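Local structure of Serine/threonine-protein kinase Tel1 (Chaetomium thermophilum, 6SKY) at residues Gly1550-Gly1555 / Asn1593-Ser1598; Glu1564-Trp1569 / Ala1614-Ser1619; Asp1601-Asp1606 / Leu1630-Arg1635; Asp2061-Thr2066 / Ala2088-Leu2093. The protein is a PI3-kinase-like protein kinase of the ATM subfamily that probably senses DNA damage and phosphorylates proteins at Ser-Gln and Thr-Gln sites to activate checkpoint signalling. All coordinates share one frame; numbering follows the deposited sequence.

Interaction 1 of 4, residues Gly1550-Gly1555 / Asn1593-Ser1598; sequences GNAEKG and NIPPSS
The puckered ring of Pro-1595 presses its CD and CG atoms against the methyl group and backbone of Ala-1552, while the flat amide of Asn-1593 brings its ND2 obliquely to Asn-1551 CB at 4.0 Å. Pro-1595 CD lies 3.6 Å from Ala-1552 CB. Next to it, Pro-1595 CG sits 3.8 Å from Ala-1552 C and 4.2 Å from Glu-1553 CG; Glu-1553 and Pro-1595 pass flank to flank, pointing opposite ways.

Two loops of an alpha solenoid are paired here, one running from helix 1530-1543 into helix 1557-1569 and the other from helix 1578-1588 into helix 1606-1619. They travel in the same direction for three residues, Asn-1551 beside Asn-1593 and Glu-1553 beside Pro-1595, without forming a regular strand pair. Polar contact between them is thin: Ala-1552 N gives a weak hydrogen bond to Asn-1593 O, 3.5 Å long and bent to 146°. Pro-1595 has no N-H to carry a ladder onward, and its ring packs in place of one.

Asn-1551 CG stands between its own N and carbonyl carbon (chi1 54°), which swings the amide away from Asn-1593 and onward along its own loop. There Asn-1551 OD1 hydrogen-bonds the Thr-1556 hydroxyl and takes a weaker bond from Glu-1553 N at 3.5 Å. Ala-1552 is buried, its methyl also touching Trp-1632 and Phe-1592, whereas the extended Glu-1553 chain runs out to the partly exposed border.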
loop_
_atom_site.group_PDB
_atom_site.type_symbol
_atom_site.label_atom_id
_atom_site.label_comp_id
_atom_site.label_asym_id
_atom_site.label_seq_id
_atom_site.Cartn_x
_atom_site.Cartn_y
_atom_site.Cartn_z
ATOM N N GLY A 1550 31.154 33.654 40.761
ATOM C CA GLY A 1550 31.662 32.729 39.767
ATOM C C GLY A 1550 31.158 33.085 38.383
ATOM O O GLY A 1550 30.089 33.674 38.228
ATOM N N ASN A 1551 31.944 32.726 37.372
ATOM C CA ASN A 1551 31.579 32.962 35.985
ATOM C C ASN A 1551 31.934 31.730 35.171
ATOM O O ASN A 1551 32.528 30.776 35.677
ATOM C CB ASN A 1551 32.265 34.214 35.424
ATOM C CG ASN A 1551 33.762 34.191 35.605
ATOM O OD1 ASN A 1551 34.472 33.454 34.929
ATOM N ND2 ASN A 1551 34.254 35.017 36.513
ATOM N N ALA A 1552 31.563 31.753 33.894
ATOM C CA ALA A 1552 31.821 30.640 32.993
ATOM C C ALA A 1552 32.713 31.028 31.823
ATOM O O ALA A 1552 32.826 30.255 30.868
ATOM C CB ALA A 1552 30.507 30.060 32.477
ATOM N N GLU A 1553 33.352 32.193 31.872
ATOM C CA GLU A 1553 34.232 32.605 30.793
ATOM C C GLU A 1553 35.471 31.721 30.729
ATOM O O GLU A 1553 35.884 31.108 31.711
ATOM C CB GLU A 1553 34.643 34.058 30.961
ATOM C CG GLU A 1553 33.561 35.030 30.582
ATOM C CD GLU A 1553 34.125 36.349 30.113
ATOM O OE1 GLU A 1553 35.193 36.752 30.622
ATOM O OE2 GLU A 1553 33.509 36.977 29.227
ATOM N N LYS A 1554 36.076 31.670 29.552
ATOM C CA LYS A 1554 37.158 30.732 29.286
ATOM C C LYS A 1554 38.483 31.369 29.681
ATOM O O LYS A 1554 38.956 32.297 29.018
ATOM C CB LYS A 1554 37.158 30.326 27.816
ATOM C CG LYS A 1554 37.723 28.948 27.565
ATOM C CD LYS A 1554 37.396 28.473 26.164
ATOM C CE LYS A 1554 37.661 26.983 26.021
ATOM N NZ LYS A 1554 37.304 26.476 24.668
ATOM N N GLY A 1555 39.081 30.873 30.763
ATOM C CA GLY A 1555 40.400 31.298 31.187
ATOM C C GLY A 1555 40.456 32.006 32.521
ATOM O O GLY A 1555 41.560 32.317 32.983
ATOM N N ASN A 1593 27.553 34.422 36.366
ATOM C CA ASN A 1593 27.687 35.330 35.234
ATOM C C ASN A 1593 27.839 34.471 33.983
ATOM O O ASN A 1593 28.944 34.021 33.670
ATOM C CB ASN A 1593 28.873 36.262 35.426
ATOM C CG ASN A 1593 29.104 37.161 34.239
ATOM O OD1 ASN A 1593 28.582 38.271 34.179
ATOM N ND2 ASN A 1593 29.898 36.692 33.287
ATOM N N ILE A 1594 26.738 34.249 33.281
ATOM C CA ILE A 1594 26.768 33.406 32.084
ATOM C C ILE A 1594 27.250 34.246 30.905
ATOM O O ILE A 1594 26.744 35.359 30.702
ATOM C CB ILE A 1594 25.390 32.806 31.818
ATOM C CG1 ILE A 1594 25.353 32.086 30.477
ATOM C CG2 ILE A 1594 24.311 33.864 31.881
ATOM C CD1 ILE A 1594 23.992 31.527 30.142
ATOM N N PRO A 1595 28.229 33.773 30.136
ATOM C CA PRO A 1595 28.749 34.579 29.037
ATOM C C PRO A 1595 27.673 34.837 28.004
ATOM O O PRO A 1595 26.776 34.000 27.794
ATOM C CB PRO A 1595 29.876 33.711 28.463
ATOM C CG PRO A 1595 30.212 32.755 29.530
ATOM C CD PRO A 1595 28.961 32.510 30.291
ATOM N N PRO A 1596 27.721 35.983 27.329
ATOM C CA PRO A 1596 26.698 36.280 26.321
ATOM C C PRO A 1596 26.724 35.284 25.178
ATOM O O PRO A 1596 25.717 34.636 24.882
ATOM C CB PRO A 1596 27.071 37.690 25.847
ATOM C CG PRO A 1596 28.515 37.826 26.156
ATOM C CD PRO A 1596 28.748 37.033 27.402
ATOM N N SER A 1597 27.881 35.147 24.546
ATOM C CA SER A 1597 28.059 34.223 23.441
ATOM C C SER A 1597 28.400 32.842 23.987
ATOM O O SER A 1597 28.298 32.579 25.186
ATOM C CB SER A 1597 29.137 34.736 22.493
ATOM O OG SER A 1597 29.549 33.717 21.603
ATOM N N SER A 1598 28.801 31.940 23.105
ATOM C CA SER A 1598 29.253 30.626 23.514
ATOM C C SER A 1598 30.638 30.302 22.989
ATOM O O SER A 1598 31.126 29.197 23.226
ATOM C CB SER A 1598 28.270 29.545 23.055
ATOM O OG SER A 1598 28.660 28.278 23.543
#

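Interaction 2 of 4, residues Glu1564-Trp1569 / Ala1614-Ser1619; sequences EILKDW and AVVWKS
Trp-1569, Leu-1566 and Val-1615 form the centre of a helix-helix crossing in the alpha solenoid, where helix 1557-1569 meets helix 1606-1619 at a steep 104° with the local axes 9.4 Å apart. Val-1615 CG1 is the shared contact point, touching both residues of the other helix: it lies 3.6 Å from Trp-1569 CB and 3.9 Å from Leu-1566 CD2. The second branch of the leucine, Leu-1566 CD1, reaches Val-1616 CG2 at 3.8 Å.

With CG of Trp-1569 opposite its backbone N across the CA-CB bond (chi1 -166°), the indole is thrown forward across the last turn of helix 1606-1619. Lys-1618 CB lies above one face of the indole, nearer its border than its centre, and the ring also makes a cation-pi contact with Arg-1581. Shrinking the tryptophan to an alanine would probably open a gap beside Val-1615 and leave the lysine methylenes and the Arg-1581 guanidinium without their aromatic partner.

At the far end of the indole, Trp-1569 CZ3 lies 3.7 Å from Ser-1619 CB, whose OG is hydrogen-bonded to Tyr-1629 OH, while at the pyrrole end Lys-1618 CD comes within 3.5 Å of Trp-1569 NE1.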
loop_
_atom_site.group_PDB
_atom_site.type_symbol
_atom_site.label_atom_id
_atom_site.label_comp_id
_atom_site.label_asym_id
_atom_site.label_seq_id
_atom_site.Cartn_x
_atom_site.Cartn_y
_atom_site.Cartn_z
ATOM N N GLU A 1564 37.123 22.197 37.301
ATOM C CA GLU A 1564 37.835 21.188 38.079
ATOM C C GLU A 1564 36.902 20.460 39.030
ATOM O O GLU A 1564 36.960 19.234 39.143
ATOM C CB GLU A 1564 38.981 21.830 38.857
ATOM C CG GLU A 1564 40.183 22.217 38.018
ATOM C CD GLU A 1564 40.967 21.017 37.526
ATOM O OE1 GLU A 1564 40.689 19.888 37.982
ATOM O OE2 GLU A 1564 41.867 21.201 36.681
ATOM N N ILE A 1565 36.039 21.200 39.725
ATOM C CA ILE A 1565 35.091 20.580 40.647
ATOM C C ILE A 1565 34.156 19.638 39.905
ATOM O O ILE A 1565 33.874 18.529 40.368
ATOM C CB ILE A 1565 34.306 21.660 41.406
ATOM C CG1 ILE A 1565 35.233 22.446 42.319
ATOM C CG2 ILE A 1565 33.195 21.036 42.202
ATOM C CD1 ILE A 1565 34.587 23.655 42.902
ATOM N N LEU A 1566 33.659 20.061 38.744
ATOM C CA LEU A 1566 32.746 19.213 37.987
ATOM C C LEU A 1566 33.455 17.973 37.464
ATOM O O LEU A 1566 32.951 16.856 37.603
ATOM C CB LEU A 1566 32.124 20.002 36.838
ATOM C CG LEU A 1566 31.221 21.177 37.200
ATOM C CD1 LEU A 1566 30.692 21.803 35.941
ATOM C CD2 LEU A 1566 30.091 20.736 38.095
ATOM N N LYS A 1567 34.629 18.149 36.860
ATOM C CA LYS A 1567 35.387 17.012 36.357
ATOM C C LYS A 1567 35.750 16.039 37.469
ATOM O O LYS A 1567 35.784 14.826 37.245
ATOM C CB LYS A 1567 36.638 17.521 35.648
ATOM C CG LYS A 1567 37.600 16.459 35.181
ATOM C CD LYS A 1567 38.754 17.105 34.430
ATOM C CE LYS A 1567 39.755 16.073 33.941
ATOM N NZ LYS A 1567 40.824 16.686 33.105
ATOM N N ASP A 1568 36.012 16.549 38.674
ATOM C CA ASP A 1568 36.327 15.690 39.807
ATOM C C ASP A 1568 35.091 14.977 40.330
ATOM O O ASP A 1568 35.189 13.849 40.822
ATOM C CB ASP A 1568 36.964 16.528 40.911
ATOM C CG ASP A 1568 37.125 15.767 42.202
ATOM O OD1 ASP A 1568 38.107 15.009 42.326
ATOM O OD2 ASP A 1568 36.272 15.931 43.096
ATOM N N TRP A 1569 33.930 15.621 40.242
ATOM C CA TRP A 1569 32.692 15.021 40.721
ATOM C C TRP A 1569 32.403 13.716 39.998
ATOM O O TRP A 1569 32.081 12.702 40.625
ATOM C CB TRP A 1569 31.553 16.013 40.530
ATOM C CG TRP A 1569 30.311 15.705 41.253
ATOM C CD1 TRP A 1569 29.925 14.509 41.755
ATOM C CD2 TRP A 1569 29.273 16.628 41.566
ATOM N NE1 TRP A 1569 28.704 14.624 42.363
ATOM C CE2 TRP A 1569 28.285 15.922 42.262
ATOM C CE3 TRP A 1569 29.089 17.989 41.327
ATOM C CZ2 TRP A 1569 27.128 16.527 42.717
ATOM C CZ3 TRP A 1569 27.946 18.584 41.779
ATOM C CH2 TRP A 1569 26.976 17.858 42.466
ATOM N N ALA A 1614 26.165 15.068 32.490
ATOM C CA ALA A 1614 25.671 14.336 33.648
ATOM C C ALA A 1614 26.031 15.047 34.942
ATOM O O ALA A 1614 25.199 15.176 35.846
ATOM C CB ALA A 1614 26.229 12.919 33.644
ATOM N N VAL A 1615 27.261 15.548 35.032
ATOM C CA VAL A 1615 27.705 16.222 36.243
ATOM C C VAL A 1615 27.058 17.591 36.367
ATOM O O VAL A 1615 26.737 18.036 37.471
ATOM C CB VAL A 1615 29.237 16.312 36.261
ATOM C CG1 VAL A 1615 29.695 16.936 37.540
ATOM C CG2 VAL A 1615 29.833 14.939 36.111
ATOM N N VAL A 1616 26.845 18.283 35.247
ATOM C CA VAL A 1616 26.187 19.580 35.337
ATOM C C VAL A 1616 24.729 19.423 35.742
ATOM O O VAL A 1616 24.188 20.270 36.453
ATOM C CB VAL A 1616 26.333 20.349 34.016
ATOM C CG1 VAL A 1616 25.489 21.591 34.036
ATOM C CG2 VAL A 1616 27.772 20.724 33.809
ATOM N N TRP A 1617 24.070 18.344 35.328
ATOM C CA TRP A 1617 22.725 18.101 35.834
ATOM C C TRP A 1617 22.753 17.734 37.308
ATOM O O TRP A 1617 21.927 18.215 38.088
ATOM C CB TRP A 1617 22.031 17.003 35.040
ATOM C CG TRP A 1617 20.765 16.590 35.690
ATOM C CD1 TRP A 1617 20.491 15.387 36.255
ATOM C CD2 TRP A 1617 19.608 17.399 35.888
ATOM N NE1 TRP A 1617 19.227 15.389 36.777
ATOM C CE2 TRP A 1617 18.665 16.617 36.564
ATOM C CE3 TRP A 1617 19.274 18.711 35.548
ATOM C CZ2 TRP A 1617 17.414 17.101 36.909
ATOM C CZ3 TRP A 1617 18.041 19.185 35.890
ATOM C CH2 TRP A 1617 17.124 18.387 36.561
ATOM N N LYS A 1618 23.687 16.874 37.706
ATOM C CA LYS A 1618 23.839 16.543 39.116
ATOM C C LYS A 1618 24.050 17.788 39.960
ATOM O O LYS A 1618 23.615 17.840 41.113
ATOM C CB LYS A 1618 25.009 15.588 39.287
ATOM C CG LYS A 1618 24.801 14.520 40.313
ATOM C CD LYS A 1618 26.004 13.617 40.356
ATOM C CE LYS A 1618 26.269 13.024 39.000
ATOM N NZ LYS A 1618 27.529 12.251 38.991
ATOM N N SER A 1619 24.710 18.799 39.402
ATOM C CA SER A 1619 24.976 20.025 40.142
ATOM C C SER A 1619 23.722 20.869 40.293
ATOM O O SER A 1619 23.401 21.323 41.394
ATOM C CB SER A 1619 26.067 20.820 39.441
ATOM O OG SER A 1619 26.056 22.160 39.875
#

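Interaction 3 of 4, residues Asp1601-Asp1606 / Leu1630-Arg1635; sequences DVIETD and LAWAGR
Asp-1601 uses both carboxylate oxygens to join its loop to helix 1627-1644. Asp-1601 OD2 forms a salt bridge with Arg-1635 NH1 at 3.0 Å, coming to the edge of the guanidinium near its plane, although the two groups are turned 60° apart. Asp-1601 OD1 takes a weak hydrogen bond from Trp-1632 NE1, long at 3.4 Å but nearly straight, with carboxylate and indole almost coplanar. The same Asp-1601 OD1 accepts from Ile-1603 N at 2.9 Å, closing an Asx turn that fixes the rotation of the carboxylate. This buried charge is likely to stay ionised beside the arginine. An asparagine here has no charge to offer, which would probably leave the buried Arg-1635 guanidinium without its mate in this loop and less firmly held.

Against this polar grip, the apolar part is looser: Val-1602 CG1 and Ile-1603 CD1 come to 4.1 and 4.3 Å from Trp-1632 CZ2, neither squarely on a face nor at an edge. Beyond them the loop leaves the helix, ending at exposed Thr-1605, in the N-cap position of helix 1606-1619.

Several helices surround the site: Trp-1632 also packs on Leu-1562 of helix 1557-1569, Ile-1603 on Ala-1609 and Asn-1612 of helix 1606-1619, and Arg-1635 on His-2060 of helix 2052-2070.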
loop_
_atom_site.group_PDB
_atom_site.type_symbol
_atom_site.label_atom_id
_atom_site.label_comp_id
_atom_site.label_asym_id
_atom_site.label_seq_id
_atom_site.Cartn_x
_atom_site.Cartn_y
_atom_site.Cartn_z
ATOM N N ASP A 1601 32.818 30.640 26.215
ATOM C CA ASP A 1601 32.279 29.818 27.281
ATOM C C ASP A 1601 33.245 28.691 27.611
ATOM O O ASP A 1601 33.944 28.174 26.740
ATOM C CB ASP A 1601 30.921 29.250 26.874
ATOM C CG ASP A 1601 30.133 28.733 28.044
ATOM O OD1 ASP A 1601 30.672 27.916 28.807
ATOM O OD2 ASP A 1601 28.969 29.144 28.204
ATOM N N VAL A 1602 33.281 28.315 28.890
ATOM C CA VAL A 1602 34.185 27.259 29.320
ATOM C C VAL A 1602 33.768 25.916 28.745
ATOM O O VAL A 1602 34.600 25.013 28.620
ATOM C CB VAL A 1602 34.269 27.220 30.858
ATOM C CG1 VAL A 1602 32.964 26.754 31.467
ATOM C CG2 VAL A 1602 35.415 26.347 31.307
ATOM N N ILE A 1603 32.500 25.764 28.379
ATOM C CA ILE A 1603 32.013 24.608 27.640
ATOM C C ILE A 1603 31.395 25.138 26.357
ATOM O O ILE A 1603 30.333 25.770 26.388
ATOM C CB ILE A 1603 31.000 23.787 28.444
ATOM C CG1 ILE A 1603 31.673 23.166 29.663
ATOM C CG2 ILE A 1603 30.394 22.713 27.573
ATOM C CD1 ILE A 1603 30.798 22.211 30.418
ATOM N N GLU A 1604 32.060 24.895 25.230
ATOM C CA GLU A 1604 31.616 25.423 23.948
ATOM C C GLU A 1604 31.508 24.386 22.841
ATOM O O GLU A 1604 30.858 24.666 21.829
ATOM C CB GLU A 1604 32.555 26.541 23.480
ATOM C CG GLU A 1604 33.904 26.066 23.003
ATOM C CD GLU A 1604 34.849 27.211 22.698
ATOM O OE1 GLU A 1604 35.161 27.988 23.624
ATOM O OE2 GLU A 1604 35.278 27.336 21.531
ATOM N N THR A 1605 32.111 23.215 22.987
ATOM C CA THR A 1605 32.040 22.161 21.991
ATOM C C THR A 1605 30.945 21.175 22.371
ATOM O O THR A 1605 30.529 21.092 23.526
ATOM C CB THR A 1605 33.389 21.449 21.875
ATOM O OG1 THR A 1605 34.431 22.424 21.799
ATOM C CG2 THR A 1605 33.455 20.592 20.633
ATOM N N ASP A 1606 30.456 20.442 21.372
ATOM C CA ASP A 1606 29.461 19.413 21.639
ATOM C C ASP A 1606 30.044 18.272 22.457
ATOM O O ASP A 1606 29.314 17.605 23.198
ATOM C CB ASP A 1606 28.890 18.884 20.328
ATOM C CG ASP A 1606 28.081 19.923 19.583
ATOM O OD1 ASP A 1606 28.654 20.960 19.185
ATOM O OD2 ASP A 1606 26.868 19.703 19.390
ATOM N N LEU A 1630 21.442 28.460 36.625
ATOM C CA LEU A 1630 20.477 27.552 36.018
ATOM C C LEU A 1630 20.363 27.775 34.521
ATOM O O LEU A 1630 20.170 26.816 33.774
ATOM C CB LEU A 1630 19.112 27.703 36.672
ATOM C CG LEU A 1630 18.995 27.100 38.060
ATOM C CD1 LEU A 1630 17.552 26.939 38.416
ATOM C CD2 LEU A 1630 19.696 25.780 38.118
ATOM N N ALA A 1631 20.497 29.014 34.059
ATOM C CA ALA A 1631 20.525 29.247 32.621
ATOM C C ALA A 1631 21.747 28.607 31.984
ATOM O O ALA A 1631 21.652 28.007 30.911
ATOM C CB ALA A 1631 20.492 30.739 32.325
ATOM N N TRP A 1632 22.907 28.714 32.631
ATOM C CA TRP A 1632 24.108 28.081 32.096
ATOM C C TRP A 1632 23.980 26.559 32.085
ATOM O O TRP A 1632 24.385 25.898 31.121
ATOM C CB TRP A 1632 25.320 28.529 32.905
ATOM C CG TRP A 1632 26.595 27.909 32.487
ATOM C CD1 TRP A 1632 27.400 28.304 31.469
ATOM C CD2 TRP A 1632 27.230 26.782 33.085
ATOM N NE1 TRP A 1632 28.490 27.484 31.385
ATOM C CE2 TRP A 1632 28.409 26.541 32.372
ATOM C CE3 TRP A 1632 26.910 25.948 34.150
ATOM C CZ2 TRP A 1632 29.263 25.507 32.690
ATOM C CZ3 TRP A 1632 27.754 24.928 34.459
ATOM C CH2 TRP A 1632 28.918 24.711 33.735
ATOM N N ALA A 1633 23.414 25.986 33.143
ATOM C CA ALA A 1633 23.218 24.545 33.186
ATOM C C ALA A 1633 22.234 24.092 32.123
ATOM O O ALA A 1633 22.398 23.021 31.534
ATOM C CB ALA A 1633 22.735 24.121 34.567
ATOM N N GLY A 1634 21.204 24.891 31.865
ATOM C CA GLY A 1634 20.297 24.575 30.780
ATOM C C GLY A 1634 20.967 24.634 29.429
ATOM O O GLY A 1634 20.696 23.816 28.561
ATOM N N ARG A 1635 21.852 25.602 29.231
ATOM C CA ARG A 1635 22.579 25.670 27.972
ATOM C C ARG A 1635 23.457 24.441 27.772
ATOM O O ARG A 1635 23.521 23.883 26.674
ATOM C CB ARG A 1635 23.410 26.941 27.932
ATOM C CG ARG A 1635 23.714 27.427 26.562
ATOM C CD ARG A 1635 24.896 28.339 26.607
ATOM N NE ARG A 1635 24.536 29.740 26.476
ATOM C CZ ARG A 1635 25.399 30.734 26.631
ATOM N NH1 ARG A 1635 26.658 30.471 26.933
ATOM N NH2 ARG A 1635 25.004 31.985 26.490
#

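Interaction 4 of 4, residues Asp2061-Thr2066 / Ala2088-Leu2093; sequences DGLKNT and AALTEL
Leu-2063 and Leu-2090 lie flank to flank, pointing opposite ways, and carry most of this contact. CD2 of Leu-2063 rests 3.6 Å from Leu-2090 CB, and Leu-2090 CD1 goes further, lying against the bare backbone at Gly-2062, 3.8 Å from its C atom. Because Gly-2062 has no side chain, this methyl can sit directly on the main chain. Leu-2090 CG stands opposite its own carbonyl carbon (chi1 -70°) while CD1 makes this reach.

Thr-2066 and Thr-2091 border the pair. Thr-2066 OG1 hydrogen-bonds Gly-2062 O at 2.9 Å, one turn back and 35° out of the carbonyl plane; the backbone N of Thr-2066 reaches that oxygen from the opposite face, so one carbonyl is gripped twice. Thr-2091 OG1 is likewise tied to its own helix, through Leu-2087 O. With their hydroxyls thus satisfied, both threonines can border an apolar interface.

Consecutive helices 2052-2070 and 2077-2097 make an antiparallel hairpin, 159° between directions and 10.0 Å between local axes, in the alpha-solenoid FAT domain. Helix 2035-2047 packs on Leu-2090 through Thr-2038 and Ala-2042, helix 2124-2143 covers Ala-2089 with Cys-2133, and helix 1627-1644 meets Ala-2088 through Phe-1641.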
loop_
_atom_site.group_PDB
_atom_site.type_symbol
_atom_site.label_atom_id
_atom_site.label_comp_id
_atom_site.label_asym_id
_atom_site.label_seq_id
_atom_site.Cartn_x
_atom_site.Cartn_y
_atom_site.Cartn_z
ATOM N N ASP A 2061 15.771 33.376 30.221
ATOM C CA ASP A 2061 14.648 33.083 31.100
ATOM C C ASP A 2061 13.991 31.761 30.727
ATOM O O ASP A 2061 13.572 30.997 31.605
ATOM C CB ASP A 2061 13.638 34.221 31.048
ATOM C CG ASP A 2061 12.624 34.153 32.174
ATOM O OD1 ASP A 2061 12.680 33.201 32.983
ATOM O OD2 ASP A 2061 11.768 35.058 32.256
ATOM N N GLY A 2062 13.908 31.466 29.429
ATOM C CA GLY A 2062 13.350 30.191 29.009
ATOM C C GLY A 2062 14.176 29.011 29.474
ATOM O O GLY A 2062 13.639 28.021 29.973
ATOM N N LEU A 2063 15.496 29.101 29.315
ATOM C CA LEU A 2063 16.378 28.026 29.769
ATOM C C LEU A 2063 16.261 27.808 31.269
ATOM O O LEU A 2063 16.182 26.667 31.742
ATOM C CB LEU A 2063 17.823 28.341 29.396
ATOM C CG LEU A 2063 18.190 28.363 27.918
ATOM C CD1 LEU A 2063 19.553 28.955 27.729
ATOM C CD2 LEU A 2063 18.149 26.975 27.352
ATOM N N LYS A 2064 16.246 28.896 32.033
ATOM C CA LYS A 2064 16.136 28.805 33.482
ATOM C C LYS A 2064 14.833 28.143 33.903
ATOM O O LYS A 2064 14.823 27.249 34.756
ATOM C CB LYS A 2064 16.250 30.206 34.060
ATOM C CG LYS A 2064 16.275 30.323 35.544
ATOM C CD LYS A 2064 16.125 31.779 35.894
ATOM C CE LYS A 2064 16.985 32.642 34.984
ATOM N NZ LYS A 2064 16.414 33.997 34.774
ATOM N N ASN A 2065 13.717 28.571 33.318
ATOM C CA ASN A 2065 12.432 27.990 33.685
ATOM C C ASN A 2065 12.344 26.524 33.290
ATOM O O ASN A 2065 11.770 25.712 34.023
ATOM C CB ASN A 2065 11.306 28.785 33.039
ATOM C CG ASN A 2065 11.302 30.227 33.468
ATOM O OD1 ASN A 2065 11.453 30.533 34.646
ATOM N ND2 ASN A 2065 11.140 31.127 32.511
ATOM N N THR A 2066 12.905 26.158 32.136
ATOM C CA THR A 2066 12.864 24.762 31.724
ATOM C C THR A 2066 13.657 23.881 32.675
ATOM O O THR A 2066 13.220 22.778 33.016
ATOM C CB THR A 2066 13.387 24.616 30.302
ATOM O OG1 THR A 2066 12.585 25.396 29.419
ATOM C CG2 THR A 2066 13.312 23.188 29.874
ATOM N N ALA A 2088 17.201 22.060 23.869
ATOM C CA ALA A 2088 18.025 22.001 22.663
ATOM C C ALA A 2088 17.632 23.075 21.653
ATOM O O ALA A 2088 18.497 23.692 21.018
ATOM C CB ALA A 2088 17.927 20.618 22.038
ATOM N N ALA A 2089 16.332 23.316 21.496
ATOM C CA ALA A 2089 15.858 24.366 20.600
ATOM C C ALA A 2089 16.320 25.743 21.053
ATOM O O ALA A 2089 16.790 26.549 20.243
ATOM C CB ALA A 2089 14.338 24.317 20.513
ATOM N N LEU A 2090 16.169 26.044 22.344
ATOM C CA LEU A 2090 16.624 27.333 22.853
ATOM C C LEU A 2090 18.128 27.494 22.706
ATOM O O LEU A 2090 18.611 28.600 22.453
ATOM C CB LEU A 2090 16.217 27.503 24.309
ATOM C CG LEU A 2090 14.736 27.685 24.606
ATOM C CD1 LEU A 2090 14.479 27.435 26.057
ATOM C CD2 LEU A 2090 14.307 29.064 24.251
ATOM N N THR A 2091 18.883 26.406 22.821
ATOM C CA THR A 2091 20.328 26.503 22.657
ATOM C C THR A 2091 20.718 26.776 21.210
ATOM O O THR A 2091 21.630 27.563 20.954
ATOM C CB THR A 2091 20.989 25.230 23.171
ATOM O OG1 THR A 2091 20.659 25.062 24.548
ATOM C CG2 THR A 2091 22.470 25.322 23.053
ATOM N N GLU A 2092 20.040 26.154 20.243
ATOM C CA GLU A 2092 20.351 26.457 18.843
ATOM C C GLU A 2092 19.958 27.884 18.477
ATOM O O GLU A 2092 20.674 28.564 17.729
ATOM C CB GLU A 2092 19.662 25.461 17.914
ATOM C CG GLU A 2092 20.256 24.057 17.965
ATOM C CD GLU A 2092 19.469 23.038 17.152
ATOM O OE1 GLU A 2092 18.223 23.143 17.097
ATOM O OE2 GLU A 2092 20.097 22.128 16.569
ATOM N N LEU A 2093 18.820 28.350 18.988
ATOM C CA LEU A 2093 18.452 29.753 18.826
ATOM C C LEU A 2093 19.543 30.672 19.358
ATOM O O LEU A 2093 19.978 31.603 18.672
ATOM C CB LEU A 2093 17.128 30.018 19.536
ATOM C CG LEU A 2093 16.574 31.433 19.572
ATOM C CD1 LEU A 2093 16.579 32.031 18.211
ATOM C CD2 LEU A 2093 15.178 31.412 20.105
#

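How the interactions relate
From the N terminus, interaction 1 closes a loop spanning helices 1557-1569 and 1578-1588. Interaction 2 opens within that loop and closes beyond it, so the two cross; interaction 3 opens after interaction 1 has closed and crosses interaction 2 in turn. Interaction 4 follows much later as a separate hairpin. Interaction 3 is the hub: Val-1602 N probably bonds Ala-1552 O and Glu-1604 pairs with Lys-1554 of interaction 1, Ala-1633 packs on Val-1616 of interaction 2, and Leu-1630 lies on Lys-2064 of interaction 4. Interactions 1 and 2 stay about 9 Å apart at their nearest atoms. Helix 1627-1644 thus joins the earlier helices to the 2052-2097 hairpin.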